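Local coordinates for CCHC-type domain-containing protein (Trypanosoma brucei brucei, PDB 7C45) that binds RNA and probably works as an RNase D-type 3'-5' exonuclease that trims guide RNA, carrying two zinc knuckles beside its metal-dependent nuclease domain, at residues P173-R178 with D182-Y187. Numbering follows the deposited sequence.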
ATOM      1  N   PRO A 173      -4.358   8.675 -21.245  1.00 27.72           N
ATOM      2  CA  PRO A 173      -4.836   7.685 -20.259  1.00 23.50           C
ATOM      3  C   PRO A 173      -3.754   6.737 -19.770  1.00 22.97           C
ATOM      4  O   PRO A 173      -3.798   6.303 -18.611  1.00 20.28           O
ATOM      5  CB  PRO A 173      -5.934   6.936 -21.025  1.00 20.39           C
ATOM      6  CG  PRO A 173      -6.377   7.906 -22.106  1.00 30.27           C
ATOM      7  CD  PRO A 173      -5.157   8.676 -22.480  1.00 29.36           C
ATOM      8  N   VAL A 174      -2.782   6.413 -20.623  1.00 26.04           N
ATOM      9  CA  VAL A 174      -1.675   5.498 -20.332  1.00 22.98           C
ATOM     10  C   VAL A 174      -2.163   4.055 -20.379  1.00 22.75           C
ATOM     11  O   VAL A 174      -1.719   3.272 -21.223  1.00 22.05           O
ATOM     12  CB  VAL A 174      -0.997   5.787 -18.978  1.00 24.73           C
ATOM     13  CG1 VAL A 174       0.124   4.785 -18.722  1.00 29.01           C
ATOM     14  CG2 VAL A 174      -0.471   7.208 -18.927  1.00 25.75           C
ATOM     15  N   TRP A 175      -3.079   3.700 -19.481  1.00 21.07           N
ATOM     16  CA  TRP A 175      -3.475   2.317 -19.242  1.00 17.86           C
ATOM     17  C   TRP A 175      -4.597   1.850 -20.156  1.00 17.34           C
ATOM     18  O   TRP A 175      -5.167   0.773 -19.925  1.00 16.51           O
ATOM     19  CB  TRP A 175      -3.871   2.141 -17.770  1.00 16.20           C
ATOM     20  CG  TRP A 175      -2.693   2.296 -16.859  1.00 19.27           C
ATOM     21  CD1 TRP A 175      -2.355   3.405 -16.138  1.00 16.10           C
ATOM     22  CD2 TRP A 175      -1.668   1.330 -16.613  1.00 16.18           C
ATOM     23  NE1 TRP A 175      -1.199   3.183 -15.436  1.00 20.57           N
ATOM     24  CE2 TRP A 175      -0.744   1.918 -15.720  1.00 16.14           C
ATOM     25  CE3 TRP A 175      -1.443   0.019 -17.055  1.00 16.29           C
ATOM     26  CZ2 TRP A 175       0.375   1.244 -15.257  1.00 17.20           C
ATOM     27  CZ3 TRP A 175      -0.321  -0.648 -16.612  1.00 16.37           C
ATOM     28  CH2 TRP A 175       0.573  -0.041 -15.708  1.00 22.88           C
ATOM     29  N   ASP A 176      -4.903   2.609 -21.197  1.00 17.14           N
ATOM     30  CA  ASP A 176      -5.931   2.212 -22.146  1.00 17.25           C
ATOM     31  C   ASP A 176      -5.414   1.322 -23.270  1.00 17.63           C
ATOM     32  O   ASP A 176      -6.218   0.652 -23.926  1.00 19.54           O
ATOM     33  CB  ASP A 176      -6.587   3.449 -22.769  1.00 21.05           C
ATOM     34  CG  ASP A 176      -5.585   4.362 -23.483  1.00 18.10           C
ATOM     35  OD1 ASP A 176      -4.440   4.536 -23.011  1.00 19.99           O
ATOM     36  OD2 ASP A 176      -5.980   4.925 -24.510  1.00 30.13           O
ATOM     37  N   ILE A 177      -4.108   1.314 -23.523  1.00 22.76           N
ATOM     38  CA  ILE A 177      -3.600   0.632 -24.704  1.00 23.00           C
ATOM     39  C   ILE A 177      -3.705  -0.871 -24.508  1.00 18.25           C
ATOM     40  O   ILE A 177      -3.491  -1.396 -23.407  1.00 17.85           O
ATOM     41  CB  ILE A 177      -2.150   1.044 -25.011  1.00 24.05           C
ATOM     42  CG1 ILE A 177      -1.248   0.775 -23.811  1.00 29.64           C
ATOM     43  CG2 ILE A 177      -2.064   2.498 -25.429  1.00 22.01           C
ATOM     44  CD1 ILE A 177       0.221   0.924 -24.139  1.00 42.08           C
ATOM     45  N   ARG A 178      -4.064  -1.567 -25.582  1.00 19.81           N
ATOM     46  CA  ARG A 178      -4.092  -3.030 -25.586  1.00 18.48           C
ATOM     47  C   ARG A 178      -3.473  -3.532 -26.887  1.00 21.33           C
ATOM     48  O   ARG A 178      -3.731  -2.994 -27.955  1.00 19.53           O
ATOM     49  CB  ARG A 178      -5.512  -3.573 -25.436  1.00 19.84           C
ATOM     50  CG  ARG A 178      -6.133  -3.379 -24.063  1.00 17.48           C
ATOM     51  CD  ARG A 178      -5.296  -4.057 -22.974  1.00 17.27           C
ATOM     52  NE  ARG A 178      -5.934  -3.970 -21.668  1.00 16.74           N
ATOM     53  CZ  ARG A 178      -5.887  -2.896 -20.880  1.00 16.52           C
ATOM     54  NH1 ARG A 178      -5.223  -1.818 -21.259  1.00 16.77           N
ATOM     55  NH2 ARG A 178      -6.492  -2.915 -19.707  1.00 16.09           N
ATOM     56  N   ASP A 182       4.895  -5.557 -22.159  1.00 19.84           N
ATOM     57  CA  ASP A 182       5.397  -6.309 -21.013  1.00 19.64           C
ATOM     58  C   ASP A 182       5.809  -5.404 -19.859  1.00 21.48           C
ATOM     59  O   ASP A 182       5.505  -5.695 -18.696  1.00 18.80           O
ATOM     60  CB  ASP A 182       6.577  -7.181 -21.445  1.00 25.63           C
ATOM     61  CG  ASP A 182       6.194  -8.181 -22.497  1.00 40.49           C
ATOM     62  OD1 ASP A 182       4.975  -8.344 -22.722  1.00 41.38           O
ATOM     63  OD2 ASP A 182       7.105  -8.804 -23.086  1.00 51.76           O
ATOM     64  N   HIS A 183       6.515  -4.307 -20.150  1.00 19.55           N
ATOM     65  CA  HIS A 183       7.002  -3.474 -19.064  1.00 19.27           C
ATOM     66  C   HIS A 183       5.876  -2.701 -18.381  1.00 18.61           C
ATOM     67  O   HIS A 183       6.022  -2.336 -17.217  1.00 18.24           O
ATOM     68  CB  HIS A 183       8.096  -2.521 -19.561  1.00 25.40           C
ATOM     69  CG  HIS A 183       7.672  -1.625 -20.681  1.00 24.81           C
ATOM     70  ND1 HIS A 183       7.605  -2.050 -21.989  1.00 31.74           N
ATOM     71  CD2 HIS A 183       7.313  -0.321 -20.691  1.00 29.17           C
ATOM     72  CE1 HIS A 183       7.210  -1.051 -22.755  1.00 32.83           C
ATOM     73  NE2 HIS A 183       7.024   0.009 -21.991  1.00 28.00           N
ATOM     74  N   PHE A 184       4.750  -2.470 -19.065  1.00 18.48           N
ATOM     75  CA  PHE A 184       3.572  -1.955 -18.370  1.00 17.88           C
ATOM     76  C   PHE A 184       3.007  -2.999 -17.415  1.00 17.44           C
ATOM     77  O   PHE A 184       2.644  -2.686 -16.278  1.00 16.99           O
ATOM     78  CB  PHE A 184       2.505  -1.542 -19.388  1.00 17.92           C
ATOM     79  CG  PHE A 184       2.736  -0.205 -20.023  1.00 23.35           C
ATOM     80  CD1 PHE A 184       3.764  -0.006 -20.923  1.00 18.88           C
ATOM     81  CD2 PHE A 184       1.882   0.846 -19.754  1.00 27.49           C
ATOM     82  CE1 PHE A 184       3.958   1.229 -21.511  1.00 26.15           C
ATOM     83  CE2 PHE A 184       2.063   2.078 -20.353  1.00 29.42           C
ATOM     84  CZ  PHE A 184       3.104   2.270 -21.225  1.00 24.71           C
ATOM     85  N   LEU A 185       2.919  -4.249 -17.863  1.00 17.62           N
ATOM     86  CA  LEU A 185       2.404  -5.304 -17.000  1.00 17.30           C
ATOM     87  C   LEU A 185       3.275  -5.482 -15.764  1.00 17.21           C
ATOM     88  O   LEU A 185       2.767  -5.629 -14.646  1.00 16.80           O
ATOM     89  CB  LEU A 185       2.310  -6.605 -17.800  1.00 17.63           C
ATOM     90  CG  LEU A 185       1.313  -6.475 -18.960  1.00 17.68           C
ATOM     91  CD1 LEU A 185       1.372  -7.701 -19.892  1.00 18.12           C
ATOM     92  CD2 LEU A 185      -0.092  -6.286 -18.424  1.00 17.14           C
ATOM     93  N   GLU A 186       4.591  -5.500 -15.952  1.00 17.64           N
ATOM     94  CA  GLU A 186       5.495  -5.675 -14.821  1.00 17.61           C
ATOM     95  C   GLU A 186       5.410  -4.491 -13.875  1.00 17.21           C
ATOM     96  O   GLU A 186       5.425  -4.657 -12.647  1.00 16.92           O
ATOM     97  CB  GLU A 186       6.925  -5.865 -15.328  1.00 18.23           C
ATOM     98  CG  GLU A 186       7.987  -6.077 -14.234  1.00 19.75           C
ATOM     99  CD  GLU A 186       7.562  -7.032 -13.116  1.00 25.72           C
ATOM    100  OE1 GLU A 186       7.783  -6.690 -11.930  1.00 28.69           O
ATOM    101  OE2 GLU A 186       7.000  -8.101 -13.415  1.00 27.15           O
ATOM    102  N   TYR A 187       5.332  -3.291 -14.440  1.00 17.24           N
ATOM    103  CA  TYR A 187       5.081  -2.111 -13.629  1.00 18.66           C
ATOM    104  C   TYR A 187       3.824  -2.299 -12.797  1.00 16.35           C
ATOM    105  O   TYR A 187       3.850  -2.138 -11.582  1.00 16.06           O
ATOM    106  CB  TYR A 187       4.963  -0.876 -14.506  1.00 18.03           C
ATOM    107  CG  TYR A 187       4.787   0.383 -13.700  1.00 24.82           C
ATOM    108  CD1 TYR A 187       3.520   0.818 -13.326  1.00 25.60           C
ATOM    109  CD2 TYR A 187       5.888   1.145 -13.311  1.00 27.88           C
ATOM    110  CE1 TYR A 187       3.353   1.968 -12.592  1.00 32.15           C
ATOM    111  CE2 TYR A 187       5.725   2.299 -12.576  1.00 31.44           C
ATOM    112  CZ  TYR A 187       4.454   2.702 -12.219  1.00 36.42           C
ATOM    113  OH  TYR A 187       4.268   3.850 -11.489  1.00 46.57           O
TER
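Trp175 and Phe184 form an edge-to-face (T-shaped) pair: the edge of the phenyl ring meets one face of the six-membered indole ring, centroids 5.7 Å apart and planes at 80°. Phe184 CG lies anti to its own carbonyl carbon (chi1 -80°), which carries the ring from the first turn of helix 182-202 toward the loop. The outer edge of the indole points at the helix backbone, with Trp175 CH2 3.4 Å from Phe184 O, which lies in the indole plane.

Apolar contacts flank this pair. Val174 CG1 reaches the rim of the phenyl ring at Phe184 CE2 (3.7 Å) and also sits over the rim of the same indole face that Phe184 meets. Ile177 CD1 sits loosely over the rim of one phenyl face, 4.3 Å from Phe184 CZ. One turn further along the helix, Tyr187 crosses the indole at about a right angle, its CD1 3.7 Å from Trp175 CZ2, at the indole edge.

Within the loop, Val174 to Ile177 form a type I turn, and Arg178, just after it, folds back onto it. Arg178 NH1 donates to both Trp175 O (2.9 Å) and Ile177 O, each nearly in the guanidinium plane, while Arg178 NE forms a salt bridge with Asp74.

Trp175 packs on an RNA phosphate and lies near Glu43, a calcium ligand; helix 182-202 supplies another, Asp191. The contact thus borders the calcium-binding site, consistent with the active site of DEDD-type exonucleases of the RNase H-like fold.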